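Local coordinates for protein SusD homolog (Bacteroides thetaiotaomicron VPI-5482, PDB 3IHV) that probably binds sugars at the outer membrane of its bacterium, as expected of a SusD-family protein, at residues Y179-Q184 with S233-L238. Sequence-based numbering, arbitrary orientation.
Sequences YATDDQ and SGKHGL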
ATOM      1  N   TYR A 179      14.960 -16.799  -2.852  1.00  6.25           N
ATOM      2  CA  TYR A 179      15.133 -15.369  -2.632  1.00  5.62           C
ATOM      3  C   TYR A 179      15.454 -14.771  -3.999  1.00  5.81           C
ATOM      4  O   TYR A 179      16.063 -15.440  -4.875  1.00  5.43           O
ATOM      5  CB  TYR A 179      16.269 -15.062  -1.655  1.00  5.51           C
ATOM      6  CG  TYR A 179      15.912 -15.328  -0.230  1.00  3.69           C
ATOM      7  CD1 TYR A 179      15.180 -14.402   0.495  1.00  6.51           C
ATOM      8  CD2 TYR A 179      16.313 -16.490   0.414  1.00  7.13           C
ATOM      9  CE1 TYR A 179      14.840 -14.638   1.811  1.00  6.90           C
ATOM     10  CE2 TYR A 179      15.972 -16.722   1.751  1.00  4.97           C
ATOM     11  CZ  TYR A 179      15.230 -15.783   2.429  1.00  7.57           C
ATOM     12  OH  TYR A 179      14.882 -15.986   3.755  1.00  9.49           O
ATOM     13  N   ALA A 180      15.017 -13.528  -4.193  1.00  5.61           N
ATOM     14  CA  ALA A 180      15.193 -12.830  -5.472  1.00  5.75           C
ATOM     15  C   ALA A 180      16.627 -12.878  -6.011  1.00  7.80           C
ATOM     16  O   ALA A 180      16.812 -13.121  -7.194  1.00  8.33           O
ATOM     17  CB  ALA A 180      14.707 -11.366  -5.376  1.00  5.42           C
ATOM     18  N   THR A 181      17.616 -12.664  -5.160  1.00  7.76           N
ATOM     19  CA  THR A 181      19.020 -12.638  -5.590  1.00  9.88           C
ATOM     20  C   THR A 181      19.686 -14.027  -5.692  1.00 10.55           C
ATOM     21  O   THR A 181      20.816 -14.142  -6.162  1.00 10.88           O
ATOM     22  CB  THR A 181      19.821 -11.742  -4.616  1.00 10.50           C
ATOM     23  OG1 THR A 181      19.654 -12.238  -3.279  1.00  9.10           O
ATOM     24  CG2 THR A 181      19.266 -10.286  -4.679  1.00 10.15           C
ATOM     25  N   ASP A 182      18.994 -15.072  -5.260  1.00 10.11           N
ATOM     26  CA  ASP A 182      19.512 -16.432  -5.299  1.00 11.61           C
ATOM     27  C   ASP A 182      18.989 -17.201  -6.521  1.00 11.71           C
ATOM     28  O   ASP A 182      19.522 -18.255  -6.887  1.00 14.12           O
ATOM     29  CB  ASP A 182      18.978 -17.256  -4.121  1.00 12.10           C
ATOM     30  CG  ASP A 182      19.654 -16.988  -2.783  1.00 16.34           C
ATOM     31  OD1 ASP A 182      20.774 -16.480  -2.744  1.00 19.26           O
ATOM     32  OD2 ASP A 182      19.053 -17.369  -1.718  1.00 16.37           O
ATOM     33  N   ASP A 183      17.985 -16.654  -7.162  1.00 10.80           N
ATOM     34  CA  ASP A 183      17.238 -17.302  -8.226  1.00  9.95           C
ATOM     35  C   ASP A 183      17.985 -17.518  -9.538  1.00 11.01           C
ATOM     36  O   ASP A 183      18.242 -16.574 -10.269  1.00 10.99           O
ATOM     37  CB  ASP A 183      15.994 -16.441  -8.447  1.00  9.39           C
ATOM     38  CG  ASP A 183      14.995 -17.022  -9.421  1.00  9.64           C
ATOM     39  OD1 ASP A 183      15.182 -18.131  -9.935  1.00  7.06           O
ATOM     40  OD2 ASP A 183      13.960 -16.318  -9.622  1.00  8.95           O
ATOM     41  N   GLN A 184      18.360 -18.757  -9.807  1.00 10.74           N
ATOM     42  CA  GLN A 184      18.946 -19.078 -11.093  1.00 12.32           C
ATOM     43  C   GLN A 184      17.999 -19.968 -11.912  1.00 11.17           C
ATOM     44  O   GLN A 184      18.439 -20.639 -12.830  1.00 11.66           O
ATOM     45  CB  GLN A 184      20.372 -19.641 -10.942  1.00 13.46           C
ATOM     46  CG  GLN A 184      21.350 -18.532 -10.387  1.00 15.87           C
ATOM     47  CD  GLN A 184      22.834 -18.909 -10.466  1.00 18.84           C
ATOM     48  OE1 GLN A 184      23.231 -19.804 -11.211  1.00 21.45           O
ATOM     49  NE2 GLN A 184      23.660 -18.203  -9.690  1.00 18.29           N
ATOM     50  N   SER A 233      18.273 -13.857   7.133  1.00  9.60           N
ATOM     51  CA  SER A 233      18.729 -14.458   5.909  1.00  9.95           C
ATOM     52  C   SER A 233      19.883 -13.678   5.302  1.00 10.98           C
ATOM     53  O   SER A 233      20.648 -14.226   4.558  1.00 11.80           O
ATOM     54  CB  SER A 233      17.607 -14.498   4.863  1.00  9.62           C
ATOM     55  OG  SER A 233      17.302 -13.207   4.345  1.00  7.47           O
ATOM     56  N   GLY A 234      19.945 -12.384   5.573  1.00 10.98           N
ATOM     57  CA  GLY A 234      20.940 -11.547   4.974  1.00 12.47           C
ATOM     58  C   GLY A 234      20.678 -11.304   3.490  1.00 12.55           C
ATOM     59  O   GLY A 234      21.553 -10.772   2.793  1.00 15.90           O
ATOM     60  N   LYS A 235      19.506 -11.686   2.993  1.00  9.30           N
ATOM     61  CA  LYS A 235      19.219 -11.568   1.571  1.00  9.71           C
ATOM     62  C   LYS A 235      18.623 -10.238   1.185  1.00  8.89           C
ATOM     63  O   LYS A 235      18.543  -9.943   0.004  1.00 11.02           O
ATOM     64  CB  LYS A 235      18.289 -12.717   1.137  1.00  9.43           C
ATOM     65  CG  LYS A 235      18.908 -14.101   1.295  1.00 11.42           C
ATOM     66  CD  LYS A 235      19.791 -14.480   0.110  1.00 13.51           C
ATOM     67  CE  LYS A 235      20.810 -15.580   0.473  1.00 17.47           C
ATOM     68  NZ  LYS A 235      20.176 -16.858   0.951  1.00 21.71           N
ATOM     69  N   HIS A 236      18.157  -9.440   2.142  1.00  8.41           N
ATOM     70  CA  HIS A 236      17.529  -8.176   1.822  1.00  7.62           C
ATOM     71  C   HIS A 236      18.093  -7.074   2.731  1.00  8.63           C
ATOM     72  O   HIS A 236      18.793  -7.361   3.705  1.00  8.60           O
ATOM     73  CB  HIS A 236      15.992  -8.289   1.881  1.00  8.44           C
ATOM     74  CG  HIS A 236      15.423  -9.096   0.764  1.00  5.56           C
ATOM     75  ND1 HIS A 236      15.189  -8.579  -0.487  1.00  9.62           N
ATOM     76  CD2 HIS A 236      15.124 -10.420   0.686  1.00  8.71           C
ATOM     77  CE1 HIS A 236      14.758  -9.544  -1.286  1.00  9.04           C
ATOM     78  NE2 HIS A 236      14.696 -10.666  -0.596  1.00  8.55           N
ATOM     79  N   GLY A 237      17.815  -5.830   2.374  1.00  7.72           N
ATOM     80  CA  GLY A 237      18.314  -4.706   3.167  1.00  7.95           C
ATOM     81  C   GLY A 237      17.637  -3.415   2.813  1.00  7.86           C
ATOM     82  O   GLY A 237      16.675  -3.388   2.031  1.00  8.75           O
ATOM     83  N   LEU A 238      18.162  -2.336   3.399  1.00  7.42           N
ATOM     84  CA  LEU A 238      17.701  -0.991   3.125  1.00  6.46           C
ATOM     85  C   LEU A 238      18.634  -0.331   2.133  1.00  6.98           C
ATOM     86  O   LEU A 238      19.894  -0.459   2.233  1.00  6.56           O
ATOM     87  CB  LEU A 238      17.670  -0.153   4.415  1.00  6.97           C
ATOM     88  CG  LEU A 238      16.787  -0.688   5.546  1.00  6.64           C
ATOM     89  CD1 LEU A 238      16.942   0.119   6.865  1.00  7.95           C
ATOM     90  CD2 LEU A 238      15.324  -0.725   5.050  1.00  5.65           C
TER
HETATM   91  O   HOH W   1      13.389 -12.390  -2.138  1.00  5.52           O
HETATM   92  O   HOH W   2      17.060 -11.666  -2.470  1.00 14.21           O
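Lys235 lies across one face of the Tyr179 ring; the two residues together supply more than half of the 306 Å² buried between the two segments, and Lys235 can be followed outward from CB. Its CB approaches the ring rim, 3.6 Å from Tyr179 CD1. Next comes CG, set anti to the carbonyl carbon (chi1 -63°); it stands 3.6 Å from the Tyr179 ring centroid and 15° off the ring normal, which meets the geometry of a CH-pi contact. A bend at chi2 (-83°) then brings CD to the carboxylate of Asp182, 3.5 Å from its OD2, while it still lies alongside Tyr179 CB, and CE sits equally near both carboxylate oxygens. At the tip, NZ donates to the syn lone pair of Asp182 OD2 at 2.9 Å, a salt bridge at the surface. The far end of the tyrosine reaches Ser233, whose CB is 3.3 Å from Tyr179 OH, while Ser233 OG accepts from Lys235 N in an ST turn and is also hydrogen-bonded to Leu230 O. His236 meets the tyrosine edge to edge, its NE2 3.9 Å from Tyr179 CD1; that nitrogen also shares a water with Ala180 N, and ND1 is held by Thr257 O. An alanine in place of Tyr179 would probably leave the methylenes of Lys235 without the face they lie on and open a gap beside Ser233 CB. Tyr179 also packs on helices 195-210 and 219-232. The contact joins two loops, each following a helix (159-176 and 219-232), at the periphery of the helix-rich SusD fold, with a buried aromatic ring beneath a surface ion pair.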